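Local atomic coordinates of glycosyl hydrolase (Streptomyces cattleya, PDB entry 7LR8), a protein that probably hydrolyses the Manβ1-4GlcNAc disaccharide of the N-glycan core, as a family GH5 glycoside hydrolase of subfamily 18. Residues N117-P122 with H207-A212; S126-Y131 with G174-R179; T134-L139 with L146-G151. The protein carries 1 engineered substitution. All coordinates share one frame; numbering follows the deposited sequence.

Contact 1. Residues N117-P122 with H207-A212. With AE3 (2-(2-ethoxyethoxy)ethanol), chain F.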
ATOM      1  N   ASN B 117      -0.088   4.632 -14.481  1.00 16.62           N
ATOM      2  CA  ASN B 117      -0.549   3.349 -15.015  1.00 20.55           C
ATOM      3  C   ASN B 117       0.552   2.289 -14.938  1.00 15.67           C
ATOM      4  O   ASN B 117       1.676   2.515 -15.399  1.00 16.07           O
ATOM      5  CB  ASN B 117      -1.018   3.579 -16.464  1.00 18.08           C
ATOM      6  CG  ASN B 117      -1.697   2.369 -17.085  1.00 19.66           C
ATOM      7  OD1 ASN B 117      -1.116   1.302 -17.150  1.00 20.91           O
ATOM      8  ND2 ASN B 117      -2.927   2.550 -17.584  1.00 20.12           N
ATOM      9  N   LEU B 118       0.208   1.123 -14.351  1.00 14.64           N
ATOM     10  CA  LEU B 118       1.185   0.063 -14.095  1.00 16.34           C
ATOM     11  C   LEU B 118       1.779  -0.482 -15.377  1.00 18.02           C
ATOM     12  O   LEU B 118       2.888  -1.033 -15.362  1.00 17.80           O
ATOM     13  CB  LEU B 118       0.538  -1.103 -13.327  1.00 16.15           C
ATOM     14  CG  LEU B 118       0.152  -0.836 -11.882  1.00 17.81           C
ATOM     15  CD1 LEU B 118      -0.417  -2.141 -11.289  1.00 18.25           C
ATOM     16  CD2 LEU B 118       1.352  -0.323 -11.088  1.00 20.12           C
ATOM     17  N   PHE B 119       1.056  -0.356 -16.489  1.00 16.33           N
ATOM     18  CA  PHE B 119       1.472  -0.968 -17.737  1.00 17.07           C
ATOM     19  C   PHE B 119       2.051   0.010 -18.750  1.00 17.71           C
ATOM     20  O   PHE B 119       2.743  -0.435 -19.672  1.00 19.20           O
ATOM     21  CB  PHE B 119       0.292  -1.689 -18.377  1.00 14.24           C
ATOM     22  CG  PHE B 119      -0.364  -2.687 -17.469  1.00 16.59           C
ATOM     23  CD1 PHE B 119       0.248  -3.896 -17.206  1.00 20.65           C
ATOM     24  CD2 PHE B 119      -1.582  -2.401 -16.859  1.00 17.66           C
ATOM     25  CE1 PHE B 119      -0.347  -4.823 -16.364  1.00 18.33           C
ATOM     26  CE2 PHE B 119      -2.196  -3.331 -16.017  1.00 20.52           C
ATOM     27  CZ  PHE B 119      -1.566  -4.538 -15.769  1.00 19.98           C
ATOM     28  N   THR B 120       1.797   1.316 -18.612  1.00 17.96           N
ATOM     29  CA  THR B 120       2.212   2.297 -19.617  1.00 17.85           C
ATOM     30  C   THR B 120       3.035   3.468 -19.093  1.00 18.94           C
ATOM     31  O   THR B 120       3.649   4.171 -19.915  1.00 19.29           O
ATOM     32  CB  THR B 120       0.996   2.885 -20.358  1.00 22.29           C
ATOM     33  OG1 THR B 120       0.202   3.666 -19.449  1.00 22.35           O
ATOM     34  CG2 THR B 120       0.147   1.770 -20.988  1.00 23.31           C
ATOM     35  N   ASP B 121       3.045   3.746 -17.790  1.00 16.90           N
ATOM     36  CA  ASP B 121       3.771   4.929 -17.332  1.00 18.62           C
ATOM     37  C   ASP B 121       5.268   4.719 -17.510  1.00 18.89           C
ATOM     38  O   ASP B 121       5.809   3.742 -17.000  1.00 19.13           O
ATOM     39  CB  ASP B 121       3.489   5.245 -15.871  1.00 17.45           C
ATOM     40  CG  ASP B 121       4.241   6.478 -15.415  1.00 18.41           C
ATOM     41  OD1 ASP B 121       3.707   7.598 -15.622  1.00 18.00           O
ATOM     42  OD2 ASP B 121       5.381   6.342 -14.903  1.00 16.35           O
ATOM     43  N   PRO B 122       5.978   5.638 -18.179  1.00 20.34           N
ATOM     44  CA  PRO B 122       7.404   5.382 -18.452  1.00 16.69           C
ATOM     45  C   PRO B 122       8.229   5.149 -17.201  1.00 17.24           C
ATOM     46  O   PRO B 122       9.129   4.303 -17.208  1.00 17.46           O
ATOM     47  CB  PRO B 122       7.856   6.653 -19.195  1.00 18.56           C
ATOM     48  CG  PRO B 122       6.597   7.277 -19.703  1.00 24.66           C
ATOM     49  CD  PRO B 122       5.521   6.932 -18.710  1.00 20.27           C
ATOM     50  N   HIS B 207     -10.971  -8.484 -22.616  1.00 24.06           N
ATOM     51  CA  HIS B 207      -9.884  -8.407 -21.641  1.00 20.68           C
ATOM     52  C   HIS B 207      -8.559  -8.162 -22.364  1.00 20.60           C
ATOM     53  O   HIS B 207      -8.292  -8.801 -23.387  1.00 22.79           O
ATOM     54  CB  HIS B 207      -9.837  -9.704 -20.820  1.00 20.16           C
ATOM     55  CG  HIS B 207      -8.850  -9.678 -19.694  1.00 21.74           C
ATOM     56  ND1 HIS B 207      -9.014  -8.886 -18.577  1.00 20.35           N
ATOM     57  CD2 HIS B 207      -7.699 -10.371 -19.503  1.00 18.75           C
ATOM     58  CE1 HIS B 207      -8.005  -9.091 -17.747  1.00 16.82           C
ATOM     59  NE2 HIS B 207      -7.187  -9.976 -18.292  1.00 17.39           N
ATOM     60  N   PRO B 208      -7.721  -7.238 -21.879  1.00 23.53           N
ATOM     61  CA  PRO B 208      -6.553  -6.811 -22.671  1.00 21.12           C
ATOM     62  C   PRO B 208      -5.481  -7.872 -22.797  1.00 25.16           C
ATOM     63  O   PRO B 208      -4.705  -7.843 -23.762  1.00 22.21           O
ATOM     64  CB  PRO B 208      -6.025  -5.590 -21.899  1.00 18.88           C
ATOM     65  CG  PRO B 208      -7.136  -5.166 -21.016  1.00 26.23           C
ATOM     66  CD  PRO B 208      -7.908  -6.408 -20.679  1.00 25.74           C
ATOM     67  N   PHE B 209      -5.381  -8.775 -21.829  1.00 19.60           N
ATOM     68  CA  PHE B 209      -4.408  -9.852 -21.887  1.00 21.27           C
ATOM     69  C   PHE B 209      -5.068 -11.022 -22.591  1.00 23.11           C
ATOM     70  O   PHE B 209      -6.168 -11.435 -22.210  1.00 20.85           O
ATOM     71  CB  PHE B 209      -3.929 -10.225 -20.482  1.00 16.74           C
ATOM     72  CG  PHE B 209      -2.935  -9.242 -19.899  1.00 18.84           C
ATOM     73  CD1 PHE B 209      -3.363  -8.048 -19.329  1.00 18.14           C
ATOM     74  CD2 PHE B 209      -1.576  -9.528 -19.905  1.00 22.05           C
ATOM     75  CE1 PHE B 209      -2.439  -7.141 -18.786  1.00 19.63           C
ATOM     76  CE2 PHE B 209      -0.647  -8.634 -19.369  1.00 20.20           C
ATOM     77  CZ  PHE B 209      -1.079  -7.433 -18.810  1.00 20.66           C
ATOM     78  N   THR B 210      -4.431 -11.515 -23.650  1.00 21.75           N
ATOM     79  CA  THR B 210      -5.088 -12.426 -24.575  1.00 22.51           C
ATOM     80  C   THR B 210      -4.536 -13.842 -24.468  1.00 26.00           C
ATOM     81  O   THR B 210      -3.471 -14.070 -23.880  1.00 23.91           O
ATOM     82  CB  THR B 210      -4.920 -11.936 -26.020  1.00 21.63           C
ATOM     83  OG1 THR B 210      -3.538 -12.030 -26.399  1.00 21.57           O
ATOM     84  CG2 THR B 210      -5.397 -10.484 -26.164  1.00 21.95           C
ATOM     85  N   PRO B 211      -5.247 -14.831 -25.022  1.00 21.37           N
ATOM     86  CA  PRO B 211      -4.649 -16.173 -25.116  1.00 23.12           C
ATOM     87  C   PRO B 211      -3.344 -16.175 -25.889  1.00 20.67           C
ATOM     88  O   PRO B 211      -2.411 -16.906 -25.539  1.00 22.10           O
ATOM     89  CB  PRO B 211      -5.730 -16.989 -25.833  1.00 21.83           C
ATOM     90  CG  PRO B 211      -7.019 -16.249 -25.568  1.00 19.88           C
ATOM     91  CD  PRO B 211      -6.634 -14.798 -25.527  1.00 22.66           C
ATOM     92  N   ALA B 212      -3.252 -15.364 -26.938  1.00 22.16           N
ATOM     93  CA  ALA B 212      -2.011 -15.291 -27.700  1.00 22.96           C
ATOM     94  C   ALA B 212      -0.850 -14.802 -26.833  1.00 24.89           C
ATOM     95  O   ALA B 212       0.270 -15.318 -26.944  1.00 25.07           O
ATOM     96  CB  ALA B 212      -2.201 -14.385 -28.914  1.00 24.77           C
TER
HETATM   97  C1  AE3 F 601      10.396   3.355 -24.820  1.00 67.96           C
HETATM   98  C2  AE3 F 601       9.291   4.362 -24.518  1.00 68.30           C
HETATM   99  O2  AE3 F 601       9.210   4.577 -23.138  1.00 64.60           O
HETATM  100  C3  AE3 F 601       7.897   4.633 -22.664  1.00 62.63           C
HETATM  101  C4  AE3 F 601       7.627   3.403 -21.802  1.00 59.42           C
HETATM  102  O3  AE3 F 601       6.265   3.081 -21.845  1.00 58.52           O
HETATM  103  C5  AE3 F 601       5.902   2.013 -21.016  1.00 55.30           C
HETATM  104  C6  AE3 F 601       5.764   0.734 -21.841  1.00 52.83           C
HETATM  105  O4  AE3 F 601       7.002   0.081 -21.916  1.00 50.62           O
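Phe-119 and Phe-209 carry this contact alone. Their side chains come from opposite directions and meet in an offset edge-to-face pair. The edge of Phe-209 is turned toward the face of Phe-119, with centroids 5.6 Å apart and planes at 62°. The closest atoms are Phe-119 CE1 and Phe-209 CZ, at 3.7 Å. The neighbouring edge carbon, Phe-209 CE1, lies 4.0 Å from Phe-119 CE1. Both rings are buried. CG of Phe-119 lies anti to its carbonyl carbon (chi1 -54°), which carries the ring out of the loop toward Phe-209.

An Asx turn positions Phe-119. Asn-117 OD1 accepts from Phe-119 N at 2.8 Å, in the carbonyl plane. A backbone bond from Asp-121 N to Asn-117 O also braces the loop. Asp-121 then N-caps the following helix. The same loop borders the bound 2-(2-ethoxyethoxy)ethanol: Thr-120 O is 3.3 Å from its C5, and Pro-122 CB packs on its C3. In the second segment, Thr-210 N-caps the helix that starts at Pro-211.

Helix 170-187 supplies further neighbours to both rings. Its Trp-176 meets Phe-119 edge-to-face, while its Ala-173 touches Phe-209. The pair thus joins the loop before helix 122-139 to the loop before helix 211-216, beside helix 170-187.

Contact 2. Residues S126-Y131 with G174-R179; sequences SGQAEY and GDWLRR. With AE3 (2-(2-ethoxyethoxy)ethanol), chain F.
Gln-128 and Trp-176 cross at about a right angle, and one hydrogen bond joins them. The indole NE1 gives its hydrogen to Gln-128 OE1 at 2.8 Å, with an N-H...O angle of 160°. The oxygen sits at the edge of the indole, almost in the ring plane. On the amide side, the donor is tilted 26° from the carbonyl plane. The amide and ring planes are 66° apart, so the two groups do not stack. Trp-176 reaches across because its CG stands anti to the backbone N, and the indole extends from its helix toward Gln-128. The chain of Gln-128 is extended beyond CG and brings the amide to the indole edge. Its NE2 probably bonds to Leu-118 O, so both ends of the buried amide have partners, which should hold it against turning. An alanine in place of Gln-128 would probably leave the indole N-H and Leu-118 O without these partners and open a gap beside the ring.

The two segments belong to helices 122-139 and 170-187, successive outer helices of the (beta/alpha)8 barrel characteristic of GH5 enzymes. Ala-129 also faces the second helix and touches its Met-180 and Ala-183.

Arg-179 takes the more exposed side. Its chain is extended from CG to NE and passes Val-125. Ser-126 N lies over one face of the guanidinium, and Ser-126 CB is 3.9 Å from Arg-179 NH2. At the guanidinium edge, Arg-179 NH1 donates to O4 of the bound 2-(2-ethoxyethoxy)ethanol at 3.0 Å.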
ATOM      1  N   SER B 126       9.845   1.555 -16.054  1.00 17.67           N
ATOM      2  CA  SER B 126      11.285   1.434 -15.883  1.00 18.32           C
ATOM      3  C   SER B 126      11.604   0.921 -14.484  1.00 19.07           C
ATOM      4  O   SER B 126      12.537   0.128 -14.298  1.00 19.29           O
ATOM      5  CB  SER B 126      11.951   2.791 -16.158  1.00 22.77           C
ATOM      6  OG  SER B 126      13.144   2.956 -15.410  1.00 33.97           O
ATOM      7  N   GLY B 127      10.831   1.360 -13.493  1.00 16.86           N
ATOM      8  CA  GLY B 127      11.029   0.864 -12.140  1.00 16.96           C
ATOM      9  C   GLY B 127      10.749  -0.622 -12.009  1.00 18.06           C
ATOM     10  O   GLY B 127      11.475  -1.334 -11.309  1.00 16.51           O
ATOM     11  N   GLN B 128       9.691  -1.102 -12.670  1.00 14.31           N
ATOM     12  CA  GLN B 128       9.354  -2.531 -12.629  1.00 13.73           C
ATOM     13  C   GLN B 128      10.434  -3.365 -13.298  1.00 15.39           C
ATOM     14  O   GLN B 128      10.803  -4.434 -12.790  1.00 16.04           O
ATOM     15  CB  GLN B 128       8.026  -2.799 -13.326  1.00 17.85           C
ATOM     16  CG  GLN B 128       6.809  -2.168 -12.685  1.00 16.73           C
ATOM     17  CD  GLN B 128       5.671  -2.124 -13.666  1.00 18.23           C
ATOM     18  OE1 GLN B 128       5.898  -2.080 -14.877  1.00 16.18           O
ATOM     19  NE2 GLN B 128       4.440  -2.152 -13.162  1.00 16.95           N
ATOM     20  N   ALA B 129      10.945  -2.894 -14.444  1.00 14.94           N
ATOM     21  CA  ALA B 129      11.985  -3.624 -15.163  1.00 13.97           C
ATOM     22  C   ALA B 129      13.246  -3.745 -14.325  1.00 19.26           C
ATOM     23  O   ALA B 129      13.874  -4.810 -14.292  1.00 19.90           O
ATOM     24  CB  ALA B 129      12.280  -2.935 -16.502  1.00 17.89           C
ATOM     25  N   GLU B 130      13.638  -2.667 -13.634  1.00 18.99           N
ATOM     26  CA  GLU B 130      14.853  -2.728 -12.828  1.00 18.59           C
ATOM     27  C   GLU B 130      14.673  -3.656 -11.634  1.00 16.55           C
ATOM     28  O   GLU B 130      15.610  -4.367 -11.244  1.00 19.70           O
ATOM     29  CB  GLU B 130      15.249  -1.320 -12.368  1.00 20.72           C
ATOM     30  CG  GLU B 130      16.558  -1.227 -11.572  1.00 22.24           C
ATOM     31  CD  GLU B 130      17.787  -1.860 -12.252  1.00 23.95           C
ATOM     32  OE1 GLU B 130      17.797  -2.135 -13.479  1.00 23.85           O
ATOM     33  OE2 GLU B 130      18.759  -2.100 -11.524  1.00 27.94           O
ATOM     34  N   TYR B 131      13.470  -3.659 -11.054  1.00 18.15           N
ATOM     35  CA  TYR B 131      13.137  -4.571  -9.964  1.00 14.19           C
ATOM     36  C   TYR B 131      13.252  -6.032 -10.401  1.00 18.50           C
ATOM     37  O   TYR B 131      13.922  -6.835  -9.741  1.00 17.95           O
ATOM     38  CB  TYR B 131      11.722  -4.235  -9.480  1.00 14.90           C
ATOM     39  CG  TYR B 131      11.019  -5.237  -8.607  1.00 14.62           C
ATOM     40  CD1 TYR B 131      11.472  -5.539  -7.328  1.00 18.82           C
ATOM     41  CD2 TYR B 131       9.878  -5.874  -9.064  1.00 16.95           C
ATOM     42  CE1 TYR B 131      10.789  -6.459  -6.520  1.00 18.18           C
ATOM     43  CE2 TYR B 131       9.186  -6.807  -8.260  1.00 20.05           C
ATOM     44  CZ  TYR B 131       9.658  -7.091  -6.996  1.00 18.39           C
ATOM     45  OH  TYR B 131       8.988  -7.987  -6.180  1.00 19.14           O
ATOM     46  N   GLY B 174       0.963  -6.569 -24.535  1.00 21.76           N
ATOM     47  CA  GLY B 174       2.022  -7.385 -25.107  1.00 20.92           C
ATOM     48  C   GLY B 174       3.372  -6.697 -25.069  1.00 24.43           C
ATOM     49  O   GLY B 174       4.394  -7.325 -24.771  1.00 23.80           O
ATOM     50  N   ASP B 175       3.398  -5.398 -25.374  1.00 22.23           N
ATOM     51  CA  ASP B 175       4.646  -4.642 -25.310  1.00 25.52           C
ATOM     52  C   ASP B 175       5.201  -4.611 -23.889  1.00 21.63           C
ATOM     53  O   ASP B 175       6.412  -4.762 -23.685  1.00 21.23           O
ATOM     54  CB  ASP B 175       4.433  -3.220 -25.835  1.00 25.70           C
ATOM     55  CG  ASP B 175       4.311  -3.159 -27.353  1.00 29.74           C
ATOM     56  OD1 ASP B 175       4.764  -4.093 -28.037  1.00 35.36           O
ATOM     57  OD2 ASP B 175       3.771  -2.155 -27.866  1.00 34.07           O
ATOM     58  N   TRP B 176       4.327  -4.415 -22.895  1.00 19.22           N
ATOM     59  CA  TRP B 176       4.755  -4.405 -21.499  1.00 16.95           C
ATOM     60  C   TRP B 176       5.334  -5.754 -21.094  1.00 17.56           C
ATOM     61  O   TRP B 176       6.401  -5.826 -20.473  1.00 17.79           O
ATOM     62  CB  TRP B 176       3.571  -4.041 -20.597  1.00 17.91           C
ATOM     63  CG  TRP B 176       3.909  -3.969 -19.149  1.00 17.86           C
ATOM     64  CD1 TRP B 176       4.510  -2.922 -18.492  1.00 17.33           C
ATOM     65  CD2 TRP B 176       3.670  -4.976 -18.168  1.00 18.81           C
ATOM     66  NE1 TRP B 176       4.648  -3.226 -17.157  1.00 16.06           N
ATOM     67  CE2 TRP B 176       4.134  -4.478 -16.930  1.00 14.70           C
ATOM     68  CE3 TRP B 176       3.093  -6.254 -18.212  1.00 17.99           C
ATOM     69  CZ2 TRP B 176       4.065  -5.220 -15.750  1.00 14.61           C
ATOM     70  CZ3 TRP B 176       3.005  -6.992 -17.027  1.00 19.32           C
ATOM     71  CH2 TRP B 176       3.484  -6.473 -15.816  1.00 18.44           C
ATOM     72  N   LEU B 177       4.626  -6.838 -21.432  1.00 17.37           N
ATOM     73  CA  LEU B 177       5.112  -8.173 -21.108  1.00 18.27           C
ATOM     74  C   LEU B 177       6.503  -8.404 -21.687  1.00 19.07           C
ATOM     75  O   LEU B 177       7.393  -8.922 -21.002  1.00 19.05           O
ATOM     76  CB  LEU B 177       4.140  -9.220 -21.645  1.00 17.18           C
ATOM     77  CG  LEU B 177       2.816  -9.422 -20.908  1.00 17.04           C
ATOM     78  CD1 LEU B 177       1.977 -10.431 -21.700  1.00 17.09           C
ATOM     79  CD2 LEU B 177       3.075  -9.913 -19.502  1.00 20.13           C
ATOM     80  N   ARG B 178       6.706  -8.043 -22.958  1.00 19.71           N
ATOM     81  CA  ARG B 178       8.011  -8.265 -23.579  1.00 24.41           C
ATOM     82  C   ARG B 178       9.098  -7.467 -22.873  1.00 22.41           C
ATOM     83  O   ARG B 178      10.225  -7.952 -22.700  1.00 22.80           O
ATOM     84  CB  ARG B 178       7.962  -7.907 -25.064  1.00 27.83           C
ATOM     85  CG  ARG B 178       7.490  -9.069 -25.924  1.00 39.56           C
ATOM     86  CD  ARG B 178       7.410  -8.695 -27.391  1.00 49.89           C
ATOM     87  NE  ARG B 178       6.225  -7.890 -27.663  1.00 58.43           N
ATOM     88  CZ  ARG B 178       5.074  -8.384 -28.106  1.00 56.05           C
ATOM     89  NH1 ARG B 178       4.047  -7.574 -28.323  1.00 60.55           N
ATOM     90  NH2 ARG B 178       4.954  -9.682 -28.338  1.00 51.18           N
ATOM     91  N   ARG B 179       8.777  -6.241 -22.456  1.00 20.94           N
ATOM     92  CA  ARG B 179       9.753  -5.434 -21.732  1.00 20.29           C
ATOM     93  C   ARG B 179      10.075  -6.048 -20.375  1.00 19.90           C
ATOM     94  O   ARG B 179      11.244  -6.095 -19.974  1.00 20.31           O
ATOM     95  CB  ARG B 179       9.231  -4.014 -21.568  1.00 26.82           C
ATOM     96  CG  ARG B 179      10.187  -3.103 -20.846  1.00 24.63           C
ATOM     97  CD  ARG B 179       9.956  -1.675 -21.246  1.00 34.48           C
ATOM     98  NE  ARG B 179      10.905  -0.807 -20.569  1.00 29.71           N
ATOM     99  CZ  ARG B 179      10.720   0.493 -20.384  1.00 29.55           C
ATOM    100  NH1 ARG B 179       9.616   1.075 -20.838  1.00 27.96           N
ATOM    101  NH2 ARG B 179      11.641   1.203 -19.746  1.00 33.99           N
TER
HETATM  102  C1  AE3 F 601      10.396   3.355 -24.820  1.00 67.96           C
HETATM  103  C2  AE3 F 601       9.291   4.362 -24.518  1.00 68.30           C
HETATM  104  O2  AE3 F 601       9.210   4.577 -23.138  1.00 64.60           O
HETATM  105  C3  AE3 F 601       7.897   4.633 -22.664  1.00 62.63           C
HETATM  106  C4  AE3 F 601       7.627   3.403 -21.802  1.00 59.42           C
HETATM  107  O3  AE3 F 601       6.265   3.081 -21.845  1.00 58.52           O
HETATM  108  C5  AE3 F 601       5.902   2.013 -21.016  1.00 55.30           C
HETATM  109  C6  AE3 F 601       5.764   0.734 -21.841  1.00 52.83           C
HETATM  110  O4  AE3 F 601       7.002   0.081 -21.916  1.00 50.62           O

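Contact 3. Residues T134-L139 with L146-G151; sequences TLAAAL and LGMTVG
Met-148 makes the side-chain contacts from the strand, against Leu-135 and Ala-136 of the helix. Ahead of it, Leu-146 and Gly-147 set the strand in the sheet, through backbone hydrogen bonds of Leu-146 with Val-91 and Leu-192 and of Gly-147 with Val-93. Gly-147 has a backbone shape that a side chain would not fit.

Met-148 then points toward the helix. Its CG is anti to the carbonyl carbon, and the chain is bent at chi2 (-67°) and chi3 (-60°). The folded thioether lies against the helix surface. Met-148 CG packs on Ala-136 CB at 3.9 Å. Further along, Met-148 SD is 4.2 Å from Ala-136 N. The terminal methyl, Met-148 CE, reaches Leu-135, at 4.0 Å from its CB and 4.1 Å from its CD1. Leu-135 and Met-148 cross at about a right angle. The small Ala-136 is consistent with the close approach of the backbones, CA of Ala-136 to CA of Met-148 being 6.8 Å.

Helix 122-139 and strand 145-152 are consecutive elements of the (beta/alpha)8 barrel, and this is the layer where outer helices pack on the parallel strands. Met-148 also touches Val-93 of strand 90-94 and Cys-184 of helix 170-187.

Thr-149 follows, and its OG1 is hydrogen-bonded to Asn-92 and Gln-267. The chain turns a corner at Val-150, which marks the change of direction at the end of this run.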
ATOM      1  N   THR B 134      16.808  -6.970 -11.121  1.00 17.90           N
ATOM      2  CA  THR B 134      17.569  -7.062  -9.876  1.00 16.92           C
ATOM      3  C   THR B 134      17.322  -8.398  -9.178  1.00 17.70           C
ATOM      4  O   THR B 134      18.269  -9.056  -8.723  1.00 18.37           O
ATOM      5  CB  THR B 134      17.203  -5.892  -8.955  1.00 17.01           C
ATOM      6  OG1 THR B 134      17.683  -4.666  -9.528  1.00 17.77           O
ATOM      7  CG2 THR B 134      17.857  -6.037  -7.586  1.00 20.83           C
ATOM      8  N   LEU B 135      16.055  -8.813  -9.076  1.00 17.76           N
ATOM      9  CA  LEU B 135      15.758 -10.104  -8.455  1.00 16.27           C
ATOM     10  C   LEU B 135      16.418 -11.235  -9.223  1.00 18.01           C
ATOM     11  O   LEU B 135      17.083 -12.098  -8.632  1.00 19.99           O
ATOM     12  CB  LEU B 135      14.246 -10.339  -8.376  1.00 16.37           C
ATOM     13  CG  LEU B 135      13.455  -9.377  -7.487  1.00 18.39           C
ATOM     14  CD1 LEU B 135      12.076  -9.953  -7.192  1.00 16.77           C
ATOM     15  CD2 LEU B 135      14.204  -9.081  -6.197  1.00 19.20           C
ATOM     16  N   ALA B 136      16.243 -11.243 -10.549  1.00 16.18           N
ATOM     17  CA  ALA B 136      16.801 -12.311 -11.369  1.00 21.01           C
ATOM     18  C   ALA B 136      18.318 -12.360 -11.264  1.00 19.51           C
ATOM     19  O   ALA B 136      18.895 -13.445 -11.143  1.00 19.29           O
ATOM     20  CB  ALA B 136      16.366 -12.140 -12.824  1.00 23.51           C
ATOM     21  N   ALA B 137      18.991 -11.199 -11.319  1.00 18.16           N
ATOM     22  CA  ALA B 137      20.448 -11.198 -11.241  1.00 20.99           C
ATOM     23  C   ALA B 137      20.931 -11.711  -9.889  1.00 20.84           C
ATOM     24  O   ALA B 137      21.964 -12.391  -9.801  1.00 20.04           O
ATOM     25  CB  ALA B 137      20.989  -9.782 -11.512  1.00 20.15           C
ATOM     26  N   ALA B 138      20.209 -11.372  -8.816  1.00 19.54           N
ATOM     27  CA  ALA B 138      20.619 -11.776  -7.478  1.00 23.57           C
ATOM     28  C   ALA B 138      20.471 -13.271  -7.259  1.00 20.43           C
ATOM     29  O   ALA B 138      21.144 -13.830  -6.383  1.00 23.17           O
ATOM     30  CB  ALA B 138      19.782 -11.035  -6.432  1.00 21.36           C
ATOM     31  N   LEU B 139      19.608 -13.921  -8.027  1.00 18.63           N
ATOM     32  CA  LEU B 139      19.364 -15.348  -7.879  1.00 17.58           C
ATOM     33  C   LEU B 139      20.034 -16.177  -8.967  1.00 19.43           C
ATOM     34  O   LEU B 139      19.999 -17.409  -8.897  1.00 20.57           O
ATOM     35  CB  LEU B 139      17.856 -15.614  -7.857  1.00 18.87           C
ATOM     36  CG  LEU B 139      17.088 -14.965  -6.700  1.00 19.33           C
ATOM     37  CD1 LEU B 139      15.626 -15.308  -6.794  1.00 20.61           C
ATOM     38  CD2 LEU B 139      17.655 -15.381  -5.338  1.00 20.88           C
ATOM     39  N   LEU B 146      14.775 -21.410 -10.855  1.00 21.84           N
ATOM     40  CA  LEU B 146      14.163 -21.748 -12.134  1.00 24.13           C
ATOM     41  C   LEU B 146      14.098 -20.535 -13.046  1.00 20.79           C
ATOM     42  O   LEU B 146      14.411 -20.627 -14.236  1.00 21.69           O
ATOM     43  CB  LEU B 146      12.753 -22.304 -11.919  1.00 21.99           C
ATOM     44  CG  LEU B 146      12.589 -23.666 -11.257  1.00 21.85           C
ATOM     45  CD1 LEU B 146      11.121 -23.881 -10.889  1.00 22.34           C
ATOM     46  CD2 LEU B 146      13.084 -24.747 -12.195  1.00 22.50           C
ATOM     47  N   GLY B 147      13.668 -19.401 -12.509  1.00 19.18           N
ATOM     48  CA  GLY B 147      13.480 -18.201 -13.292  1.00 20.55           C
ATOM     49  C   GLY B 147      12.383 -17.370 -12.658  1.00 22.33           C
ATOM     50  O   GLY B 147      11.949 -17.643 -11.542  1.00 20.01           O
ATOM     51  N   MET B 148      11.942 -16.362 -13.404  1.00 17.67           N
ATOM     52  CA  MET B 148      10.942 -15.408 -12.937  1.00 17.91           C
ATOM     53  C   MET B 148       9.605 -15.623 -13.628  1.00 20.38           C
ATOM     54  O   MET B 148       9.554 -15.933 -14.820  1.00 19.71           O
ATOM     55  CB  MET B 148      11.378 -13.962 -13.216  1.00 18.14           C
ATOM     56  CG  MET B 148      12.730 -13.558 -12.694  1.00 17.73           C
ATOM     57  SD  MET B 148      12.790 -13.522 -10.907  1.00 19.55           S
ATOM     58  CE  MET B 148      11.541 -12.318 -10.500  1.00 17.62           C
ATOM     59  N   THR B 149       8.522 -15.412 -12.877  1.00 18.37           N
ATOM     60  CA  THR B 149       7.213 -15.116 -13.440  1.00 16.57           C
ATOM     61  C   THR B 149       6.968 -13.630 -13.223  1.00 21.53           C
ATOM     62  O   THR B 149       7.237 -13.119 -12.135  1.00 21.04           O
ATOM     63  CB  THR B 149       6.125 -15.962 -12.765  1.00 18.89           C
ATOM     64  OG1 THR B 149       6.373 -17.352 -13.025  1.00 17.82           O
ATOM     65  CG2 THR B 149       4.740 -15.605 -13.296  1.00 21.44           C
ATOM     66  N   VAL B 150       6.504 -12.927 -14.264  1.00 17.41           N
ATOM     67  CA  VAL B 150       6.447 -11.463 -14.191  1.00 17.26           C
ATOM     68  C   VAL B 150       5.680 -11.008 -12.949  1.00 18.33           C
ATOM     69  O   VAL B 150       6.160 -10.161 -12.182  1.00 17.94           O
ATOM     70  CB  VAL B 150       5.847 -10.877 -15.482  1.00 18.52           C
ATOM     71  CG1 VAL B 150       5.500  -9.393 -15.280  1.00 18.86           C
ATOM     72  CG2 VAL B 150       6.830 -11.054 -16.635  1.00 17.59           C
ATOM     73  N   GLY B 151       4.501 -11.586 -12.714  1.00 16.34           N
ATOM     74  CA  GLY B 151       3.743 -11.284 -11.500  1.00 17.25           C
ATOM     75  C   GLY B 151       2.469 -12.108 -11.470  1.00 19.03           C
ATOM     76  O   GLY B 151       1.948 -12.532 -12.505  1.00 23.87           O
TER

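In the fold
Contacts 1 and 2 adjoin, with centres 11 Å apart. Phe-209 CE2 packs on Leu-177 CG at 3.9 Å, and both contacts touch the same 2-(2-ethoxyethoxy)ethanol. Contact 3 shares helix 122-139 with contact 2 and meets it where Val-150 CG1 packs on Trp-176 CH2 at 3.6 Å. Contacts 1 and 3 do not touch; their nearest atoms are about 7 Å apart. None of the three holds a residue of the glycan pocket. The side chain of Phe-209 comes to about 9 Å from that of the engineered Ala-153, at a position seen to bind N-acetylglucosamine in this protein. The side chain of Phe-119 is about 10 Å from that of His-99. Contact 3 lies away from the annotated sites.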